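PDB 4JMF: probable chaperone from Pseudomonas aeruginosa, which probably acts as a type III secretion chaperone of the CesT family, binding a chain of another protein as a pair of identical subunits. Local coordinates for residues B[22-25]-B[26-30]; B[30-34]-B[35-39]; B[66-70]-B[71-75]; B[90-93]-B[94-97]. One frame throughout, in Å; residues are numbered along the deposited sequence.

In the fold
All four contacts are short-range, and they follow one another along the chain without nesting or crossing. Contact 1 turns the loop after helix 3-15 into strand 28-32. Contact 2 begins at Leu30, which the two share, and closes the hairpin of strands 28-32 and 35-41; a backbone bond from Leu39 N to Leu28 O helps tie them together. Contact 3, across the chain's centre from both, closes a turn ahead of strand 75-78. Contact 4 leads strand 85-92 into helix 98-114 and meets contact 3 where Cys72 packs on Gln91. Contacts 1 and 2 border the bound chain of another protein, contact 4 the second subunit, and contact 3 both.

Contact 1: residues B[22-25]-B[26-30]; sequences NDEE and SVLSL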
loop_
_atom_site.group_PDB
_atom_site.type_symbol
_atom_site.label_atom_id
_atom_site.label_comp_id
_atom_site.label_asym_id
_atom_site.label_seq_id
_atom_site.Cartn_x
_atom_site.Cartn_y
_atom_site.Cartn_z
ATOM N N ASN B 22 -20.241 -8.617 -16.652
ATOM C CA ASN B 22 -19.892 -8.173 -17.993
ATOM C C ASN B 22 -18.894 -7.037 -17.878
ATOM O O ASN B 22 -18.775 -6.419 -16.808
ATOM C CB ASN B 22 -21.139 -7.721 -18.751
ATOM C CG ASN B 22 -22.223 -8.778 -18.753
ATOM O OD1 ASN B 22 -21.969 -9.938 -19.082
ATOM N ND2 ASN B 22 -23.435 -8.391 -18.357
ATOM N N ASP B 23 -18.164 -6.781 -18.961
ATOM C CA ASP B 23 -17.220 -5.675 -18.984
ATOM C C ASP B 23 -17.945 -4.409 -18.573
ATOM O O ASP B 23 -18.670 -3.813 -19.366
ATOM C CB ASP B 23 -16.597 -5.502 -20.374
ATOM C CG ASP B 23 -15.643 -6.629 -20.732
ATOM O OD1 ASP B 23 -15.935 -7.790 -20.361
ATOM O OD2 ASP B 23 -14.606 -6.354 -21.382
ATOM N N GLU B 24 -17.797 -4.034 -17.309
ATOM C CA GLU B 24 -18.323 -2.758 -16.864
ATOM C C GLU B 24 -17.188 -1.773 -16.714
ATOM O O GLU B 24 -16.322 -1.935 -15.844
ATOM C CB GLU B 24 -19.058 -2.869 -15.533
ATOM C CG GLU B 24 -19.514 -1.505 -15.022
ATOM C CD GLU B 24 -19.932 -1.518 -13.564
ATOM O OE1 GLU B 24 -20.225 -2.622 -13.038
ATOM O OE2 GLU B 24 -19.966 -0.420 -12.950
ATOM N N GLU B 25 -17.199 -0.757 -17.570
ATOM C CA GLU B 25 -16.309 0.386 -17.426
ATOM C C GLU B 25 -16.334 0.881 -15.980
ATOM O O GLU B 25 -17.363 0.800 -15.302
ATOM C CB GLU B 25 -16.753 1.512 -18.362
ATOM C CG GLU B 25 -18.222 1.908 -18.180
ATOM C CD GLU B 25 -18.634 3.115 -19.009
ATOM O OE1 GLU B 25 -17.760 3.727 -19.668
ATOM O OE2 GLU B 25 -19.839 3.452 -18.997
ATOM N N SER B 26 -15.189 1.361 -15.510
ATOM C CA SER B 26 -15.089 1.942 -14.178
ATOM C C SER B 26 -15.231 0.932 -13.032
ATOM O O SER B 26 -14.647 -0.161 -13.047
ATOM C CB SER B 26 -16.108 3.084 -13.992
ATOM O OG SER B 26 -17.424 2.582 -13.735
ATOM N N VAL B 27 -16.033 1.329 -12.049
ATOM C CA VAL B 27 -15.992 0.767 -10.712
ATOM C C VAL B 27 -16.992 -0.357 -10.517
ATOM O O VAL B 27 -18.197 -0.173 -10.750
ATOM C CB VAL B 27 -16.271 1.875 -9.684
ATOM C CG1 VAL B 27 -16.196 1.328 -8.276
ATOM C CG2 VAL B 27 -15.278 3.011 -9.869
ATOM N N LEU B 28 -16.483 -1.515 -10.101
ATOM C CA LEU B 28 -17.327 -2.614 -9.638
ATOM C C LEU B 28 -17.507 -2.528 -8.135
ATOM O O LEU B 28 -16.562 -2.227 -7.405
ATOM C CB LEU B 28 -16.675 -3.957 -9.950
ATOM C CG LEU B 28 -16.944 -4.516 -11.339
ATOM C CD1 LEU B 28 -16.055 -5.727 -11.610
ATOM C CD2 LEU B 28 -18.417 -4.902 -11.440
ATOM N N SER B 29 -18.709 -2.826 -7.661
ATOM C CA SER B 29 -18.957 -2.806 -6.232
ATOM C C SER B 29 -19.446 -4.169 -5.761
ATOM O O SER B 29 -20.177 -4.851 -6.480
ATOM C CB SER B 29 -19.985 -1.727 -5.891
ATOM O OG SER B 29 -19.616 -0.486 -6.467
ATOM N N LEU B 30 -19.046 -4.542 -4.549
ATOM C CA LEU B 30 -19.431 -5.808 -3.934
ATOM C C LEU B 30 -19.931 -5.554 -2.524
ATOM O O LEU B 30 -19.349 -4.756 -1.802
ATOM C CB LEU B 30 -18.218 -6.725 -3.836
ATOM C CG LEU B 30 -17.636 -7.221 -5.148
ATOM C CD1 LEU B 30 -16.351 -7.980 -4.870
ATOM C CD2 LEU B 30 -18.669 -8.121 -5.821
#
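Glu24 reaches past the bend of the chain to Val27 and Leu28 and touches both. The van der Waals approach is to the leucine: carboxylate oxygen OE1 lies against a methyl, 3.3 Å from Leu28 CD2, the glutamate passing over the leucine's end. Because CG stands opposite the backbone N (chi1 176°) and the chain beyond it is extended, the carboxylate is carried forward over the start of the strand.

The polar approaches are less certain. Glu24 OE2 stops 2.8 Å from Val27 O, two acceptors facing each other, a placement that would probably raise the carboxylate's affinity for a proton. Ser26 OG is turned back to the carbonyl oxygen of Glu25, but its 2.4 Å separation from Glu25 O is too short to trust in detail. Ser26 itself takes a positive phi of 69°, where the backbone swings round.

Beyond the bend, Leu28 rests on Ile9 of helix 3-15, and Leu30 on Phe13 of the same helix. Strand 28-32 hydrogen-bonds to strand 35-41 along one edge; on its other edge Leu30 joins a strand of the bound protein, which continues the sheet.

Contact 2: residues B[30-34]-B[35-39]; sequences LQVGP and HLCHL
Pro34 and His35 lie side by side and point the same way, with the proline drawn over one face of the imidazole. This is a CH-pi contact: Pro34 CG sits 4.1 Å from the centroid of the His35 ring, only 17° off its normal. The ring is held at its far end too, since NE2 is hydrogen-bonded to Glu113 of helix 98-114, while His35 CB rests 3.4 Å from Val32 O.

Gln31 and Leu36 meet at about a right angle, with Gln31 OE1 3.8 Å from Leu36 CD1. A bend at chi2 (74°) folds the glutamine forward, toward the turn, where NE2 donates to Gly33 O at 2.9 Å, with that oxygen close to the plane of the amide.

These groups decorate a beta hairpin with a two-residue loop, Gly33-Pro34, in a type II' turn from Val32 to His35, with Gly33 supplying the positive phi the turn needs. Val32 and His35 bond to each other in both directions, as do Leu30 and Cys37, where Cys37 N reaches Leu30 O at 2.7 Å.

On the face shared with His35 and Cys37, Leu30 crosses Leu39 obliquely, CD1 to CD1 at 4.0 Å. Leu39 is packed against Ile9 and Leu12 of helix 3-15, and Leu30 against Phe13. The outer edge of Leu30, Gln31 and Val32 pairs with an antiparallel strand of the bound protein.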
loop_
_atom_site.group_PDB
_atom_site.type_symbol
_atom_site.label_atom_id
_atom_site.label_comp_id
_atom_site.label_asym_id
_atom_site.label_seq_id
_atom_site.Cartn_x
_atom_site.Cartn_y
_atom_site.Cartn_z
ATOM N N LEU B 30 -19.046 -4.542 -4.549
ATOM C CA LEU B 30 -19.431 -5.808 -3.934
ATOM C C LEU B 30 -19.931 -5.554 -2.524
ATOM O O LEU B 30 -19.349 -4.756 -1.802
ATOM C CB LEU B 30 -18.218 -6.725 -3.836
ATOM C CG LEU B 30 -17.636 -7.221 -5.148
ATOM C CD1 LEU B 30 -16.351 -7.980 -4.870
ATOM C CD2 LEU B 30 -18.669 -8.121 -5.821
ATOM N N GLN B 31 -21.009 -6.223 -2.131
ATOM C CA GLN B 31 -21.463 -6.188 -0.747
ATOM C C GLN B 31 -20.902 -7.409 -0.024
ATOM O O GLN B 31 -21.239 -8.544 -0.355
ATOM C CB GLN B 31 -22.986 -6.222 -0.687
ATOM C CG GLN B 31 -23.543 -5.952 0.705
ATOM C CD GLN B 31 -23.427 -4.491 1.070
ATOM O OE1 GLN B 31 -23.778 -3.616 0.274
ATOM N NE2 GLN B 31 -22.905 -4.212 2.264
ATOM N N VAL B 32 -20.017 -7.190 0.937
ATOM C CA VAL B 32 -19.457 -8.301 1.693
ATOM C C VAL B 32 -19.907 -8.139 3.131
ATOM O O VAL B 32 -19.342 -7.339 3.884
ATOM C CB VAL B 32 -17.914 -8.341 1.604
ATOM C CG1 VAL B 32 -17.366 -9.484 2.427
ATOM C CG2 VAL B 32 -17.472 -8.490 0.156
ATOM N N GLY B 33 -20.949 -8.867 3.509
ATOM C CA GLY B 33 -21.588 -8.623 4.790
ATOM C C GLY B 33 -22.015 -7.170 4.824
ATOM O O GLY B 33 -22.574 -6.655 3.857
ATOM N N PRO B 34 -21.708 -6.481 5.923
ATOM C CA PRO B 34 -22.126 -5.077 6.027
ATOM C C PRO B 34 -21.224 -4.104 5.252
ATOM O O PRO B 34 -21.502 -2.896 5.202
ATOM C CB PRO B 34 -22.063 -4.809 7.529
ATOM C CG PRO B 34 -21.048 -5.786 8.054
ATOM C CD PRO B 34 -21.042 -6.976 7.143
ATOM N N HIS B 35 -20.179 -4.627 4.621
ATOM C CA HIS B 35 -19.214 -3.774 3.925
ATOM C C HIS B 35 -19.429 -3.654 2.412
ATOM O O HIS B 35 -19.346 -4.645 1.673
ATOM C CB HIS B 35 -17.810 -4.289 4.214
ATOM C CG HIS B 35 -17.554 -4.510 5.670
ATOM N ND1 HIS B 35 -17.465 -3.471 6.575
ATOM C CD2 HIS B 35 -17.386 -5.651 6.383
ATOM C CE1 HIS B 35 -17.248 -3.964 7.782
ATOM N NE2 HIS B 35 -17.196 -5.283 7.692
ATOM N N LEU B 36 -19.694 -2.434 1.951
ATOM C CA LEU B 36 -19.749 -2.163 0.518
ATOM C C LEU B 36 -18.323 -1.854 0.046
ATOM O O LEU B 36 -17.709 -0.885 0.516
ATOM C CB LEU B 36 -20.688 -0.990 0.226
ATOM C CG LEU B 36 -20.866 -0.544 -1.231
ATOM C CD1 LEU B 36 -21.550 -1.626 -2.064
ATOM C CD2 LEU B 36 -21.638 0.749 -1.317
ATOM N N CYS B 37 -17.797 -2.695 -0.854
ATOM C CA CYS B 37 -16.435 -2.571 -1.355
ATOM C C CYS B 37 -16.421 -2.287 -2.853
ATOM O O CYS B 37 -17.260 -2.804 -3.595
ATOM C CB CYS B 37 -15.663 -3.861 -1.086
ATOM S SG CYS B 37 -15.684 -4.393 0.631
ATOM N N HIS B 38 -15.462 -1.477 -3.291
ATOM C CA HIS B 38 -15.344 -1.094 -4.698
ATOM C C HIS B 38 -13.988 -1.537 -5.260
ATOM O O HIS B 38 -13.001 -1.578 -4.522
ATOM C CB HIS B 38 -15.477 0.429 -4.850
ATOM C CG HIS B 38 -16.574 1.021 -4.024
ATOM N ND1 HIS B 38 -17.886 1.068 -4.450
ATOM C CD2 HIS B 38 -16.558 1.583 -2.791
ATOM C CE1 HIS B 38 -18.629 1.635 -3.514
ATOM N NE2 HIS B 38 -17.849 1.958 -2.498
ATOM N N LEU B 39 -13.952 -1.847 -6.559
ATOM C CA LEU B 39 -12.747 -2.329 -7.218
ATOM C C LEU B 39 -12.574 -1.488 -8.454
ATOM O O LEU B 39 -13.552 -1.192 -9.139
ATOM C CB LEU B 39 -12.914 -3.784 -7.666
ATOM C CG LEU B 39 -13.714 -4.720 -6.769
ATOM C CD1 LEU B 39 -13.887 -6.095 -7.452
ATOM C CD2 LEU B 39 -13.040 -4.867 -5.453
#

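Contact 3: residues B[66-70]-B[71-75]; sequences LFSQD and PCKPI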
loop_
_atom_site.group_PDB
_atom_site.type_symbol
_atom_site.label_atom_id
_atom_site.label_comp_id
_atom_site.label_asym_id
_atom_site.label_seq_id
_atom_site.Cartn_x
_atom_site.Cartn_y
_atom_site.Cartn_z
ATOM N N LEU B 66 0.677 1.833 9.392
ATOM C CA LEU B 66 2.048 1.329 9.411
ATOM C C LEU B 66 2.113 0.031 8.610
ATOM O O LEU B 66 1.183 -0.788 8.649
ATOM C CB LEU B 66 2.490 1.048 10.848
ATOM C CG LEU B 66 3.947 0.635 11.036
ATOM C CD1 LEU B 66 4.841 1.718 10.461
ATOM C CD2 LEU B 66 4.243 0.414 12.510
ATOM N N PHE B 67 3.201 -0.152 7.876
ATOM C CA PHE B 67 3.385 -1.368 7.090
ATOM C C PHE B 67 3.459 -2.597 8.005
ATOM O O PHE B 67 3.878 -2.491 9.160
ATOM C CB PHE B 67 4.656 -1.259 6.239
ATOM C CG PHE B 67 5.909 -1.028 7.042
ATOM C CD1 PHE B 67 6.433 0.258 7.190
ATOM C CD2 PHE B 67 6.571 -2.092 7.642
ATOM C CE1 PHE B 67 7.598 0.476 7.929
ATOM C CE2 PHE B 67 7.732 -1.883 8.392
ATOM C CZ PHE B 67 8.245 -0.599 8.528
ATOM N N SER B 68 3.039 -3.753 7.494
ATOM C CA SER B 68 3.331 -5.026 8.146
ATOM C C SER B 68 4.013 -5.902 7.117
ATOM O O SER B 68 4.461 -5.401 6.089
ATOM C CB SER B 68 2.061 -5.703 8.658
ATOM O OG SER B 68 1.366 -6.333 7.600
ATOM N N GLN B 69 4.078 -7.206 7.369
ATOM C CA GLN B 69 4.673 -8.125 6.395
ATOM C C GLN B 69 3.739 -8.399 5.214
ATOM O O GLN B 69 4.173 -8.947 4.195
ATOM C CB GLN B 69 5.081 -9.446 7.059
ATOM C CG GLN B 69 3.945 -10.447 7.234
ATOM C CD GLN B 69 2.938 -10.039 8.301
ATOM O OE1 GLN B 69 3.166 -9.110 9.080
ATOM N NE2 GLN B 69 1.798 -10.726 8.324
ATOM N N ASP B 70 2.471 -8.008 5.340
ATOM C CA ASP B 70 1.477 -8.285 4.290
ATOM C C ASP B 70 1.150 -7.017 3.517
ATOM O O ASP B 70 0.493 -6.122 4.050
ATOM C CB ASP B 70 0.186 -8.833 4.922
ATOM C CG ASP B 70 -0.786 -9.389 3.890
ATOM O OD1 ASP B 70 -0.727 -8.978 2.705
ATOM O OD2 ASP B 70 -1.620 -10.247 4.268
ATOM N N PRO B 71 1.581 -6.941 2.247
ATOM C CA PRO B 71 1.328 -5.753 1.416
ATOM C C PRO B 71 -0.157 -5.442 1.188
ATOM O O PRO B 71 -0.473 -4.304 0.797
ATOM C CB PRO B 71 1.990 -6.110 0.074
ATOM C CG PRO B 71 3.012 -7.164 0.427
ATOM C CD PRO B 71 2.363 -7.962 1.525
ATOM N N CYS B 72 -1.051 -6.402 1.433
ATOM C CA CYS B 72 -2.481 -6.140 1.262
ATOM C C CYS B 72 -3.126 -5.539 2.508
ATOM O O CYS B 72 -4.342 -5.302 2.524
ATOM C CB CYS B 72 -3.228 -7.418 0.867
ATOM S SG CYS B 72 -2.764 -8.040 -0.770
ATOM N N LYS B 73 -2.337 -5.322 3.559
ATOM C CA LYS B 73 -2.886 -4.659 4.757
ATOM C C LYS B 73 -3.358 -3.296 4.287
ATOM O O LYS B 73 -2.598 -2.564 3.642
ATOM C CB LYS B 73 -1.831 -4.485 5.844
ATOM C CG LYS B 73 -2.347 -3.694 7.051
ATOM C CD LYS B 73 -1.227 -3.368 8.018
ATOM C CE LYS B 73 -1.778 -2.609 9.232
ATOM N NZ LYS B 73 -0.715 -2.303 10.233
ATOM N N PRO B 74 -4.630 -2.968 4.546
ATOM C CA PRO B 74 -5.152 -1.736 3.948
ATOM C C PRO B 74 -4.716 -0.476 4.688
ATOM O O PRO B 74 -4.217 -0.524 5.818
ATOM C CB PRO B 74 -6.674 -1.911 4.045
ATOM C CG PRO B 74 -6.861 -2.833 5.205
ATOM C CD PRO B 74 -5.658 -3.716 5.287
ATOM N N ILE B 75 -4.924 0.654 4.022
ATOM C CA ILE B 75 -4.496 1.950 4.504
ATOM C C ILE B 75 -5.771 2.759 4.727
ATOM O O ILE B 75 -6.738 2.583 3.990
ATOM C CB ILE B 75 -3.657 2.640 3.413
ATOM C CG1 ILE B 75 -2.500 1.743 2.991
ATOM C CG2 ILE B 75 -3.167 4.018 3.856
ATOM C CD1 ILE B 75 -1.654 1.318 4.122
#
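Asp70 and Lys73 close a type I beta turn, in which Lys73 N donates to Asp70 O at 3.0 Å. The tight part of the contact is gathered round the aspartate. Its OD1 accepts the backbone N of Cys72 at 2.9 Å, which makes an Asx turn inside the beta turn, and the N-H comes from above the carboxylate plane. With CG opposite the backbone N (chi1 -169°), the carboxylate swings forward over the peptide that follows. Its other oxygen, OD2, is hydrogen-bonded to His103 of helix 98-114, so both oxygens are used. Just before it, Ser68 OG takes the N-H of Asp70 in an ST turn, a nearly straight bond of 3.0 Å. Phe67, farther back, is buried: it is turned away from the turn and into the second subunit, its ring meeting Trp88 there edge-to-face.

The outer side is looser. Pro71 is partly exposed, its ring leaning on Gln91 of strand 85-92. Gln69 takes no part in the turn's bonds across the contact; its OE1 is hydrogen-bonded to the backbone of the bound protein. Between the two sides Lys73 runs fully extended past Ser68, with only a van der Waals touch of Lys73 CD on Ser68 OG at 4.0 Å. Its charged end is shared: a salt bridge to an acidic side chain of the bound protein, a hydrogen bond to Glu63 O, and a third tie in which Lys73 NZ donates to Leu66 O at 2.9 Å, tilted 22° from the carbonyl plane.

Contact 4: residues B[90-93]-B[94-97]; sequences RQPL and QLLD
Gln91, which packs against Leu96, ends in a flat amide covered on one face by the sulfur of Cys72; its NE2 donates in the amide plane to Arg90 O, and its OE1 accepts from Gln100 of helix 98-114. It stands at the start of a 3-10 turn leading from strand 85-92 to the N-cap of helix 98-114. The bend at chi2 (-80°) turns this amide back along the strand. The puckered ring of Pro92 has Leu95 beside it, Pro92 CD to Leu95 CD1 at 4.3 Å, while Pro92 of the second subunit packs against it.

Within the turn Leu95 N donates to Pro92 O at 3.0 Å, and Leu96 N to Leu93 O at 3.1 Å. Asp97 then caps the helix, with OD1 taking the N-H of Gln100.

The turn brings Leu96 back toward the strand it has left. Gln91 CB faces the fork of its two methyls, 3.7 Å from each of Leu96 CD1 and CD2, while Leu93 CD2 touches Leu96 CD1 at 4.2 Å, and both leucines bear on Leu47 of strand 46-53. Gln94 lies on the exposed side, near Leu95 of the second subunit. A water bridges the end of the turn, donating to Leu93 O at 2.7 Å and to Leu96 O at 3.0 Å.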
loop_
_atom_site.group_PDB
_atom_site.type_symbol
_atom_site.label_atom_id
_atom_site.label_comp_id
_atom_site.label_asym_id
_atom_site.label_seq_id
_atom_site.Cartn_x
_atom_site.Cartn_y
_atom_site.Cartn_z
ATOM N N ARG B 90 -4.027 -2.007 -2.574
ATOM C CA ARG B 90 -3.756 -2.053 -4.010
ATOM C C ARG B 90 -2.723 -3.116 -4.340
ATOM O O ARG B 90 -1.764 -3.311 -3.586
ATOM C CB ARG B 90 -3.264 -0.695 -4.512
ATOM C CG ARG B 90 -2.870 -0.710 -5.986
ATOM C CD ARG B 90 -3.003 0.662 -6.599
ATOM N NE ARG B 90 -2.204 1.593 -5.866
ATOM C CZ ARG B 90 -2.425 2.898 -5.769
ATOM N NH1 ARG B 90 -3.447 3.507 -6.388
ATOM N NH2 ARG B 90 -1.584 3.584 -5.031
ATOM N N GLN B 91 -2.929 -3.810 -5.459
ATOM C CA GLN B 91 -1.981 -4.819 -5.897
ATOM C C GLN B 91 -1.761 -4.685 -7.385
ATOM O O GLN B 91 -2.668 -4.287 -8.110
ATOM C CB GLN B 91 -2.489 -6.225 -5.560
ATOM C CG GLN B 91 -2.475 -6.554 -4.066
ATOM C CD GLN B 91 -1.087 -6.943 -3.556
ATOM O OE1 GLN B 91 -0.716 -8.126 -3.559
ATOM N NE2 GLN B 91 -0.320 -5.951 -3.113
ATOM N N PRO B 92 -0.544 -5.000 -7.847
ATOM C CA PRO B 92 -0.284 -4.967 -9.289
ATOM C C PRO B 92 -0.934 -6.185 -9.918
ATOM O O PRO B 92 -0.883 -7.263 -9.314
ATOM C CB PRO B 92 1.243 -5.095 -9.376
ATOM C CG PRO B 92 1.759 -4.970 -7.960
ATOM C CD PRO B 92 0.639 -5.434 -7.084
ATOM N N LEU B 93 -1.553 -6.039 -11.082
ATOM C CA LEU B 93 -2.203 -7.186 -11.724
ATOM C C LEU B 93 -1.243 -8.361 -11.964
ATOM O O LEU B 93 -1.663 -9.518 -11.961
ATOM C CB LEU B 93 -2.873 -6.752 -13.033
ATOM C CG LEU B 93 -4.017 -5.744 -12.916
ATOM C CD1 LEU B 93 -4.527 -5.327 -14.297
ATOM C CD2 LEU B 93 -5.163 -6.301 -12.080
ATOM N N GLN B 94 0.046 -8.070 -12.147
ATOM C CA GLN B 94 1.068 -9.109 -12.367
ATOM C C GLN B 94 1.194 -10.110 -11.226
ATOM O O GLN B 94 1.714 -11.205 -11.424
ATOM C CB GLN B 94 2.445 -8.474 -12.575
ATOM C CG GLN B 94 2.683 -7.890 -13.951
ATOM C CD GLN B 94 1.578 -6.942 -14.379
ATOM O OE1 GLN B 94 1.306 -5.926 -13.709
ATOM N NE2 GLN B 94 0.910 -7.280 -15.488
ATOM N N LEU B 95 0.754 -9.725 -10.030
ATOM C CA LEU B 95 0.892 -10.580 -8.849
ATOM C C LEU B 95 -0.420 -11.246 -8.448
ATOM O O LEU B 95 -0.463 -12.028 -7.502
ATOM C CB LEU B 95 1.398 -9.760 -7.655
ATOM C CG LEU B 95 2.845 -9.274 -7.638
ATOM C CD1 LEU B 95 3.216 -8.766 -6.234
ATOM C CD2 LEU B 95 3.772 -10.396 -8.071
ATOM N N LEU B 96 -1.499 -10.930 -9.152
ATOM C CA LEU B 96 -2.818 -11.347 -8.686
ATOM C C LEU B 96 -3.343 -12.571 -9.424
ATOM O O LEU B 96 -4.067 -12.450 -10.426
ATOM C CB LEU B 96 -3.828 -10.198 -8.776
ATOM C CG LEU B 96 -3.644 -9.021 -7.805
ATOM C CD1 LEU B 96 -4.441 -7.838 -8.279
ATOM C CD2 LEU B 96 -4.082 -9.408 -6.394
ATOM N N ASP B 97 -2.976 -13.749 -8.927
ATOM C CA ASP B 97 -3.712 -14.954 -9.285
ATOM C C ASP B 97 -4.963 -15.064 -8.397
ATOM O O ASP B 97 -5.219 -14.184 -7.559
ATOM C CB ASP B 97 -2.831 -16.197 -9.176
ATOM C CG ASP B 97 -2.427 -16.519 -7.745
ATOM O OD1 ASP B 97 -2.837 -15.800 -6.805
ATOM O OD2 ASP B 97 -1.712 -17.531 -7.549
HETATM O O HOH W 1 -4.157 -10.426 -12.596
#